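Local coordinates for Lmo2470 protein (Listeria monocytogenes EGD-e, PDB 5HL3) that interacts with the host protein afadin and facilitates the crossing of basement membranes, as a calcium-binding internalin built on leucine-rich repeats, at residues L213-L219 against L236-L242; L257-Q263 against Q289-M295. All blocks are in the same frame, centred on the assembly; numbering follows the deposited sequence.

Interaction 1 (L213-L219 against L236-L242)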
ATOM      1  N   LEU A 213     -13.860  -6.087  10.469  1.00 12.86           N
ATOM      2  CA  LEU A 213     -12.455  -5.830  10.834  1.00 12.66           C
ATOM      3  C   LEU A 213     -12.366  -5.347  12.288  1.00 12.82           C
ATOM      4  O   LEU A 213     -11.881  -4.252  12.567  1.00 12.72           O
ATOM      5  CB  LEU A 213     -11.819  -4.823   9.870  1.00 12.38           C
ATOM      6  CG  LEU A 213     -11.711  -5.261   8.408  1.00 12.24           C
ATOM      7  CD1 LEU A 213     -11.107  -4.177   7.530  1.00 12.03           C
ATOM      8  CD2 LEU A 213     -10.934  -6.570   8.217  1.00 12.20           C
ATOM      9  N   PRO A 214     -12.800  -6.182  13.231  1.00 13.10           N
ATOM     10  CA  PRO A 214     -12.848  -5.776  14.651  1.00 13.33           C
ATOM     11  C   PRO A 214     -11.501  -5.566  15.327  1.00 13.29           C
ATOM     12  O   PRO A 214     -11.476  -4.990  16.428  1.00 13.73           O
ATOM     13  CB  PRO A 214     -13.592  -6.941  15.320  1.00 13.68           C
ATOM     14  CG  PRO A 214     -13.283  -8.117  14.455  1.00 13.57           C
ATOM     15  CD  PRO A 214     -13.252  -7.585  13.055  1.00 13.26           C
ATOM     16  N   LYS A 215     -10.418  -6.046  14.712  1.00 13.28           N
ATOM     17  CA  LYS A 215      -9.073  -5.955  15.275  1.00 13.48           C
ATOM     18  C   LYS A 215      -8.184  -4.964  14.545  1.00 12.79           C
ATOM     19  O   LYS A 215      -7.033  -4.808  14.904  1.00 12.61           O
ATOM     20  CB  LYS A 215      -8.422  -7.337  15.289  1.00 14.42           C
ATOM     21  CG  LYS A 215      -9.082  -8.270  16.313  1.00 16.14           C
ATOM     22  CD  LYS A 215      -8.487  -9.650  16.286  1.00 18.43           C
ATOM     23  CE  LYS A 215      -8.795 -10.477  17.511  1.00 20.98           C
ATOM     24  NZ  LYS A 215      -8.023 -11.749  17.338  1.00 23.00           N
ATOM     25  N   LEU A 216      -8.707  -4.305  13.518  1.00 12.49           N
ATOM     26  CA  LEU A 216      -7.879  -3.364  12.744  1.00 12.25           C
ATOM     27  C   LEU A 216      -7.451  -2.181  13.607  1.00 12.33           C
ATOM     28  O   LEU A 216      -8.295  -1.480  14.168  1.00 12.49           O
ATOM     29  CB  LEU A 216      -8.688  -2.862  11.545  1.00 12.13           C
ATOM     30  CG  LEU A 216      -7.885  -2.044  10.521  1.00 11.90           C
ATOM     31  CD1 LEU A 216      -6.917  -2.918   9.779  1.00 11.75           C
ATOM     32  CD2 LEU A 216      -8.833  -1.360   9.558  1.00 11.87           C
ATOM     33  N   THR A 217      -6.139  -1.956  13.703  1.00 12.24           N
ATOM     34  CA  THR A 217      -5.602  -0.831  14.485  1.00 12.35           C
ATOM     35  C   THR A 217      -5.048   0.275  13.601  1.00 12.19           C
ATOM     36  O   THR A 217      -5.089   1.432  13.985  1.00 12.26           O
ATOM     37  CB  THR A 217      -4.491  -1.276  15.482  1.00 12.49           C
ATOM     38  OG1 THR A 217      -3.362  -1.805  14.787  1.00 12.31           O
ATOM     39  CG2 THR A 217      -5.056  -2.281  16.489  1.00 12.74           C
ATOM     40  N   ASP A 218      -4.504  -0.083  12.445  1.00 12.45           N
ATOM     41  CA  ASP A 218      -3.821   0.889  11.578  1.00 12.97           C
ATOM     42  C   ASP A 218      -4.334   0.787  10.155  1.00 12.17           C
ATOM     43  O   ASP A 218      -4.200  -0.268   9.528  1.00 12.22           O
ATOM     44  CB  ASP A 218      -2.309   0.636  11.601  1.00 14.43           C
ATOM     45  CG  ASP A 218      -1.700   0.878  12.944  1.00 16.78           C
ATOM     46  OD1 ASP A 218      -1.975   0.141  13.900  1.00 20.60           O
ATOM     47  OD2 ASP A 218      -0.909   1.822  13.073  1.00 22.48           O
ATOM     48  N   LEU A 219      -4.912   1.873   9.660  1.00 11.65           N
ATOM     49  CA  LEU A 219      -5.478   1.944   8.313  1.00 11.55           C
ATOM     50  C   LEU A 219      -4.828   3.147   7.649  1.00 11.52           C
ATOM     51  O   LEU A 219      -5.097   4.287   8.038  1.00 11.62           O
ATOM     52  CB  LEU A 219      -7.002   2.058   8.369  1.00 11.64           C
ATOM     53  CG  LEU A 219      -7.752   2.195   7.049  1.00 11.60           C
ATOM     54  CD1 LEU A 219      -7.377   1.091   6.083  1.00 11.48           C
ATOM     55  CD2 LEU A 219      -9.233   2.188   7.283  1.00 11.73           C
ATOM     56  N   LEU A 236     -15.116  -0.035  13.705  1.00 13.25           N
ATOM     57  CA  LEU A 236     -13.659  -0.263  13.793  1.00 13.02           C
ATOM     58  C   LEU A 236     -13.228   0.007  15.246  1.00 13.22           C
ATOM     59  O   LEU A 236     -12.506   0.965  15.510  1.00 13.16           O
ATOM     60  CB  LEU A 236     -12.886   0.621  12.827  1.00 12.75           C
ATOM     61  CG  LEU A 236     -13.094   0.348  11.331  1.00 12.56           C
ATOM     62  CD1 LEU A 236     -12.225   1.284  10.511  1.00 12.34           C
ATOM     63  CD2 LEU A 236     -12.754  -1.087  10.940  1.00 12.49           C
ATOM     64  N   PRO A 237     -13.679  -0.835  16.188  1.00 13.50           N
ATOM     65  CA  PRO A 237     -13.428  -0.553  17.612  1.00 13.76           C
ATOM     66  C   PRO A 237     -11.979  -0.561  18.037  1.00 13.67           C
ATOM     67  O   PRO A 237     -11.652   0.030  19.059  1.00 13.87           O
ATOM     68  CB  PRO A 237     -14.216  -1.664  18.330  1.00 14.09           C
ATOM     69  CG  PRO A 237     -14.340  -2.756  17.320  1.00 13.92           C
ATOM     70  CD  PRO A 237     -14.531  -2.022  16.034  1.00 13.64           C
ATOM     71  N   SER A 238     -11.122  -1.243  17.293  1.00 13.41           N
ATOM     72  CA  SER A 238      -9.701  -1.289  17.644  1.00 13.34           C
ATOM     73  C   SER A 238      -8.878  -0.190  16.969  1.00 13.09           C
ATOM     74  O   SER A 238      -7.662  -0.105  17.186  1.00 13.04           O
ATOM     75  CB  SER A 238      -9.107  -2.655  17.292  1.00 13.24           C
ATOM     76  OG  SER A 238      -9.739  -3.699  18.035  1.00 13.52           O
ATOM     77  N   LEU A 239      -9.516   0.656  16.147  1.00 12.97           N
ATOM     78  CA  LEU A 239      -8.755   1.625  15.364  1.00 12.75           C
ATOM     79  C   LEU A 239      -7.966   2.592  16.254  1.00 12.89           C
ATOM     80  O   LEU A 239      -8.523   3.188  17.187  1.00 13.15           O
ATOM     81  CB  LEU A 239      -9.683   2.400  14.457  1.00 12.67           C
ATOM     82  CG  LEU A 239      -9.018   3.250  13.361  1.00 12.45           C
ATOM     83  CD1 LEU A 239      -8.269   2.412  12.348  1.00 12.21           C
ATOM     84  CD2 LEU A 239     -10.112   4.098  12.708  1.00 12.46           C
ATOM     85  N   GLU A 240      -6.690   2.732  15.928  1.00 12.90           N
ATOM     86  CA  GLU A 240      -5.779   3.673  16.614  1.00 13.41           C
ATOM     87  C   GLU A 240      -5.248   4.751  15.677  1.00 12.86           C
ATOM     88  O   GLU A 240      -5.021   5.891  16.113  1.00 12.89           O
ATOM     89  CB  GLU A 240      -4.586   2.927  17.234  1.00 14.49           C
ATOM     90  CG  GLU A 240      -4.951   1.909  18.320  1.00 16.19           C
ATOM     91  CD  GLU A 240      -3.786   1.023  18.794  1.00 18.39           C
ATOM     92  OE1 GLU A 240      -2.628   1.145  18.312  1.00 21.65           O
ATOM     93  OE2 GLU A 240      -4.027   0.193  19.710  1.00 21.89           O
ATOM     94  N   SER A 241      -5.022   4.414  14.408  1.00 13.34           N
ATOM     95  CA  SER A 241      -4.471   5.372  13.453  1.00 12.90           C
ATOM     96  C   SER A 241      -5.151   5.229  12.114  1.00 12.62           C
ATOM     97  O   SER A 241      -5.152   4.148  11.521  1.00 12.72           O
ATOM     98  CB  SER A 241      -2.964   5.187  13.263  1.00 12.93           C
ATOM     99  OG  SER A 241      -2.469   6.145  12.327  1.00 12.76           O
ATOM    100  N   LEU A 242      -5.708   6.332  11.627  1.00 12.34           N
ATOM    101  CA  LEU A 242      -6.302   6.408  10.290  1.00 12.11           C
ATOM    102  C   LEU A 242      -5.583   7.545   9.576  1.00 11.81           C
ATOM    103  O   LEU A 242      -5.807   8.730   9.880  1.00 11.71           O
ATOM    104  CB  LEU A 242      -7.805   6.678  10.373  1.00 12.18           C
ATOM    105  CG  LEU A 242      -8.561   6.940   9.068  1.00 12.02           C
ATOM    106  CD1 LEU A 242      -8.431   5.754   8.152  1.00 12.13           C
ATOM    107  CD2 LEU A 242     -10.030   7.203   9.339  1.00 12.24           C
TER
HETATM  108  O   HOH W   1     -11.067  -2.077  14.479  1.00 10.99           O
HETATM  109  O   HOH W   2      -1.113   1.438  16.075  1.00 39.34           O
HETATM  110  O   HOH W   3      -2.358   4.795   9.762  1.00 15.62           O
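Thr217 O is held by two backbone donors of the neighbouring coil, Glu240 N at 2.8 Å and Ser241 N at 3.0 Å. Ser241 bonds through both its backbone N and its O, the latter accepting from Leu219 N at 2.9 Å, and the strands run parallel, with Asp218 beside Ser241 and Leu219 beside Leu242. Where the chains turn, the bonding passes to a side chain. Ser238 OG donates to Pro214 O over 2.7 Å, lying in the carbonyl plane on a lone pair; its chi1 of -62° sets OG beside its own backbone N, on the side of the Pro214 carbonyl. A water bridges the same two turns, donating to Leu213 O and Leu216 O and accepting from Ser238 N.

Each segment is a type I turn leading into a short strand, the part of a leucine-rich repeat that leads into the parallel sheet of the solenoid, and the leucines of the two coils pack against each other inside it. Leu219 and Leu242 lie side by side, both pointing the same way, with Leu219 CD2 3.8 Å from Leu242 CD1. Leu236 likewise runs alongside Leu216, while its CD2 branch meets Leu213 CB at 4.0 Å. Leu239 CD1 fills in against Leu219 CB.

On the opposite face of the strands, with Asp218 and Ser241, the groups are polar. Asp218 OD1 and Glu240 OE1 stand 4.6 Å apart; one water donates to both and Thr217 OG1 also donates to Asp218 OD1, which probably eases the repulsion between the carboxylates. Thr217 turns its CG2 methyl to Ser238 O at 3.5 Å, and its CB faces the Glu240 carboxylate carbon.

Interaction 2 (L257-Q263 against Q289-M295)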
ATOM      1  N   LEU A 257     -12.508  10.570  14.586  1.00 13.85           N
ATOM      2  CA  LEU A 257     -11.664  11.771  14.512  1.00 13.53           C
ATOM      3  C   LEU A 257     -10.434  11.698  15.414  1.00 13.60           C
ATOM      4  O   LEU A 257      -9.357  12.185  15.052  1.00 13.26           O
ATOM      5  CB  LEU A 257     -12.524  13.021  14.824  1.00 13.87           C
ATOM      6  CG  LEU A 257     -11.806  14.378  14.705  1.00 13.67           C
ATOM      7  CD1 LEU A 257     -11.082  14.621  13.400  1.00 13.02           C
ATOM      8  CD2 LEU A 257     -12.812  15.490  15.034  1.00 14.14           C
ATOM      9  N   ASP A 258     -10.563  11.039  16.563  1.00 14.15           N
ATOM     10  CA  ASP A 258      -9.432  10.902  17.489  1.00 14.67           C
ATOM     11  C   ASP A 258      -8.299   9.992  17.015  1.00 14.04           C
ATOM     12  O   ASP A 258      -7.290   9.899  17.665  1.00 14.35           O
ATOM     13  CB  ASP A 258      -9.891  10.488  18.904  1.00 16.14           C
ATOM     14  CG  ASP A 258     -10.649   9.155  18.945  1.00 17.26           C
ATOM     15  OD1 ASP A 258     -11.028   8.628  17.868  1.00 18.19           O
ATOM     16  OD2 ASP A 258     -10.955   8.686  20.100  1.00 20.00           O
ATOM     17  N   THR A 259      -8.473   9.328  15.866  1.00 13.53           N
ATOM     18  CA  THR A 259      -7.448   8.434  15.316  1.00 13.25           C
ATOM     19  C   THR A 259      -6.752   9.033  14.113  1.00 12.73           C
ATOM     20  O   THR A 259      -5.789   8.472  13.624  1.00 12.58           O
ATOM     21  CB  THR A 259      -8.060   7.089  14.827  1.00 13.31           C
ATOM     22  OG1 THR A 259      -8.838   7.293  13.644  1.00 13.02           O
ATOM     23  CG2 THR A 259      -8.889   6.418  15.906  1.00 13.93           C
ATOM     24  N   ILE A 260      -7.213  10.190  13.643  1.00 12.55           N
ATOM     25  CA  ILE A 260      -6.789  10.669  12.321  1.00 12.12           C
ATOM     26  C   ILE A 260      -5.453  11.402  12.277  1.00 12.08           C
ATOM     27  O   ILE A 260      -5.127  12.234  13.125  1.00 12.33           O
ATOM     28  CB  ILE A 260      -7.900  11.566  11.700  1.00 12.00           C
ATOM     29  CG1 ILE A 260      -9.157  10.735  11.444  1.00 12.11           C
ATOM     30  CG2 ILE A 260      -7.451  12.217  10.392  1.00 11.66           C
ATOM     31  CD1 ILE A 260     -10.355  11.527  10.945  1.00 12.13           C
ATOM     32  N   TYR A 261      -4.660  11.047  11.259  1.00 11.87           N
ATOM     33  CA  TYR A 261      -3.488  11.827  10.881  1.00 11.88           C
ATOM     34  C   TYR A 261      -3.832  12.599   9.610  1.00 11.63           C
ATOM     35  O   TYR A 261      -4.139  11.996   8.580  1.00 11.45           O
ATOM     36  CB  TYR A 261      -2.233  10.943  10.628  1.00 12.00           C
ATOM     37  CG  TYR A 261      -1.020  11.791  10.285  1.00 12.18           C
ATOM     38  CD1 TYR A 261      -0.840  12.284   9.006  1.00 12.06           C
ATOM     39  CD2 TYR A 261      -0.035  12.083  11.236  1.00 12.59           C
ATOM     40  CE1 TYR A 261       0.244  13.107   8.688  1.00 12.35           C
ATOM     41  CE2 TYR A 261       1.063  12.899  10.915  1.00 12.89           C
ATOM     42  CZ  TYR A 261       1.192  13.407   9.652  1.00 12.78           C
ATOM     43  OH  TYR A 261       2.259  14.223   9.304  1.00 13.20           O
ATOM     44  N   VAL A 262      -3.829  13.930   9.693  1.00 11.71           N
ATOM     45  CA  VAL A 262      -3.897  14.824   8.522  1.00 11.59           C
ATOM     46  C   VAL A 262      -3.100  16.058   8.857  1.00 11.89           C
ATOM     47  O   VAL A 262      -3.385  16.725   9.875  1.00 12.11           O
ATOM     48  CB  VAL A 262      -5.330  15.326   8.134  1.00 11.42           C
ATOM     49  CG1 VAL A 262      -5.227  16.447   7.085  1.00 11.42           C
ATOM     50  CG2 VAL A 262      -6.188  14.207   7.612  1.00 11.23           C
ATOM     51  N   GLN A 263      -2.118  16.367   8.021  1.00 12.01           N
ATOM     52  CA  GLN A 263      -1.416  17.653   8.092  1.00 12.40           C
ATOM     53  C   GLN A 263      -1.542  18.445   6.793  1.00 12.39           C
ATOM     54  O   GLN A 263      -1.512  19.691   6.843  1.00 12.67           O
ATOM     55  CB  GLN A 263       0.068  17.443   8.488  1.00 12.84           C
ATOM     56  CG  GLN A 263       0.245  17.022   9.948  1.00 13.03           C
ATOM     57  CD  GLN A 263      -0.237  18.111  10.900  1.00 13.30           C
ATOM     58  OE1 GLN A 263       0.150  19.285  10.791  1.00 13.68           O
ATOM     59  NE2 GLN A 263      -1.079  17.732  11.825  1.00 13.20           N
ATOM     60  N   GLN A 289     -12.782  21.079  12.605  1.00 13.98           N
ATOM     61  CA  GLN A 289     -12.433  19.808  13.239  1.00 13.88           C
ATOM     62  C   GLN A 289     -10.960  19.771  13.629  1.00 13.76           C
ATOM     63  O   GLN A 289     -10.617  19.357  14.762  1.00 14.10           O
ATOM     64  CB  GLN A 289     -12.750  18.651  12.310  1.00 13.40           C
ATOM     65  CG  GLN A 289     -14.227  18.398  12.109  1.00 13.67           C
ATOM     66  CD  GLN A 289     -14.467  17.343  11.039  1.00 13.26           C
ATOM     67  OE1 GLN A 289     -14.047  17.512   9.879  1.00 12.81           O
ATOM     68  NE2 GLN A 289     -15.124  16.266  11.414  1.00 13.51           N
HETATM   69  N   MSE A 290     -10.087  20.177  12.706  1.00 13.38           N
HETATM   70  CA  MSE A 290      -8.649  20.184  12.983  1.00 13.36           C
HETATM   71  C   MSE A 290      -8.317  21.168  14.082  1.00 14.02           C
HETATM   72  O   MSE A 290      -7.482  20.904  14.947  1.00 14.29           O
HETATM   73  CB  MSE A 290      -7.836  20.448  11.696  1.00 12.97           C
HETATM   74  CG  MSE A 290      -7.945  19.230  10.782  1.00 12.56           C
HETATM   75 SE   MSE A 290      -6.978  19.381   9.087  1.00 12.66          SE
HETATM   76  CE  MSE A 290      -5.132  19.598   9.746  1.00 12.89           C
ATOM     77  N   GLU A 291      -8.955  22.339  14.058  1.00 14.65           N
ATOM     78  CA  GLU A 291      -8.678  23.361  15.060  1.00 15.87           C
ATOM     79  C   GLU A 291      -9.098  22.888  16.434  1.00 16.61           C
ATOM     80  O   GLU A 291      -8.298  22.956  17.397  1.00 17.00           O
ATOM     81  CB  GLU A 291      -9.398  24.681  14.692  1.00 16.49           C
ATOM     82  CG  GLU A 291      -8.953  25.907  15.482  1.00 17.84           C
ATOM     83  CD  GLU A 291      -9.414  25.932  16.928  1.00 19.06           C
ATOM     84  OE1 GLU A 291     -10.505  25.430  17.272  1.00 19.77           O
ATOM     85  OE2 GLU A 291      -8.681  26.505  17.758  1.00 20.95           O
ATOM     86  N   GLU A 292     -10.308  22.332  16.539  1.00 16.96           N
ATOM     87  CA  GLU A 292     -10.834  21.986  17.841  1.00 18.13           C
ATOM     88  C   GLU A 292     -10.205  20.751  18.470  1.00 17.42           C
ATOM     89  O   GLU A 292     -10.208  20.626  19.697  1.00 18.10           O
ATOM     90  CB  GLU A 292     -12.350  21.954  17.847  1.00 19.88           C
ATOM     91  CG  GLU A 292     -13.029  20.843  17.146  1.00 21.07           C
ATOM     92  CD  GLU A 292     -14.411  21.246  16.588  1.00 23.57           C
ATOM     93  OE1 GLU A 292     -14.886  20.481  15.723  1.00 26.83           O
ATOM     94  OE2 GLU A 292     -14.982  22.325  16.930  1.00 27.34           O
ATOM     95  N   THR A 293      -9.637  19.867  17.644  1.00 16.01           N
ATOM     96  CA  THR A 293      -8.938  18.688  18.166  1.00 15.76           C
ATOM     97  C   THR A 293      -7.415  18.889  18.189  1.00 15.68           C
ATOM     98  O   THR A 293      -6.650  17.934  18.331  1.00 15.37           O
ATOM     99  CB  THR A 293      -9.338  17.390  17.444  1.00 15.14           C
ATOM    100  OG1 THR A 293      -8.971  17.472  16.065  1.00 14.30           O
ATOM    101  CG2 THR A 293     -10.815  17.148  17.579  1.00 15.41           C
ATOM    102  N   ASN A 294      -6.962  20.131  18.083  1.00 15.98           N
ATOM    103  CA  ASN A 294      -5.535  20.442  18.291  1.00 16.50           C
ATOM    104  C   ASN A 294      -4.588  19.783  17.302  1.00 15.55           C
ATOM    105  O   ASN A 294      -3.462  19.418  17.660  1.00 15.70           O
ATOM    106  CB  ASN A 294      -5.146  20.200  19.759  1.00 17.78           C
ATOM    107  CG  ASN A 294      -5.948  21.077  20.684  1.00 19.30           C
ATOM    108  OD1 ASN A 294      -5.966  22.292  20.520  1.00 20.65           O
ATOM    109  ND2 ASN A 294      -6.694  20.462  21.593  1.00 20.30           N
HETATM  110  N   MSE A 295      -5.031  19.685  16.056  1.00 14.67           N
HETATM  111  CA  MSE A 295      -4.231  19.111  14.990  1.00 14.11           C
HETATM  112  C   MSE A 295      -3.402  20.146  14.260  1.00 14.10           C
HETATM  113  O   MSE A 295      -2.554  19.771  13.444  1.00 13.85           O
HETATM  114  CB  MSE A 295      -5.145  18.409  13.980  1.00 13.81           C
HETATM  115  CG  MSE A 295      -5.889  17.219  14.613  1.00 14.26           C
HETATM  116 SE   MSE A 295      -7.192  16.380  13.392  1.00 14.70          SE
HETATM  117  CE  MSE A 295      -5.973  15.581  12.094  1.00 14.08           C
TER
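The side-chain amide of Gln263 meets the backbone of Met295 at one edge: NE2 donates to Met295 O at 3.0 Å, nearly straight at 165°, with the acceptor close to the amide plane and the donor in the carbonyl plane. OE1 is taken by Asn343 ND2, so both ends of the group are bonded and its rotation is fixed. One face is folded back over Gln263's own backbone, with Val262 O beneath NE2, and nothing from 289-295 stacks on either face. A bend at chi2 (-63°) brings the amide round, since CB itself points away from the partner segment. The amide of Gln289 turns elsewhere, its OE1 bonded to Leu252 N.

Two selenomethionines supply most of the apolar contact. Met295, bent at chi3, sends its CE methyl in among the backbone carbonyls, 3.6 Å from Ile260 O and 3.6 Å from Val262 O, and the same methyl touches Ile260 CG2 and Val262 CB. Met290 crosses Val262 at about a right angle: its SE lies 4.0 Å from Val262 CG1, and its CE sits 3.4 Å from Val262 O. At the other end Leu257 and Thr293 meet tip to tip, with Leu257 CD2 3.6 Å from Thr293 CG2, while Leu257 CD1 rests near Met295 SE.

Thr293 is placed by the helix end itself. Its OG1 and N reach Gln289 O from opposite faces, and Asn294, with positive phi, completes a Schellman motif that turns the chain so that Met295 comes back onto Val262. The arrangement is an interdomain junction, where the last coil of the leucine-rich repeat sheet, around strand 260-261, packs on the end of helix 285-292 and the turn that follows it, in the C-terminal domain, which is assigned to an E-set-related family.

How the interactions relate
From the N terminus, the chain first winds through the repeats of the parallel sheet, and interaction 1 closes a single coil of it, with 16 residues between its segments. Interaction 2 opens only afterwards and closes a 25-residue excursion through strands 265-274 and 280-283 and into helix 285-292, so the two follow in series and neither nests nor crosses. They meet where strand 241-243 lies beside strand 260-261: Leu242 N and Thr259 O are 2.9 Å apart, a probable hydrogen bond. Interaction 1 thus joins repeat to repeat within the solenoid, and interaction 2 ties the last strand of that sheet to the C-terminal domain.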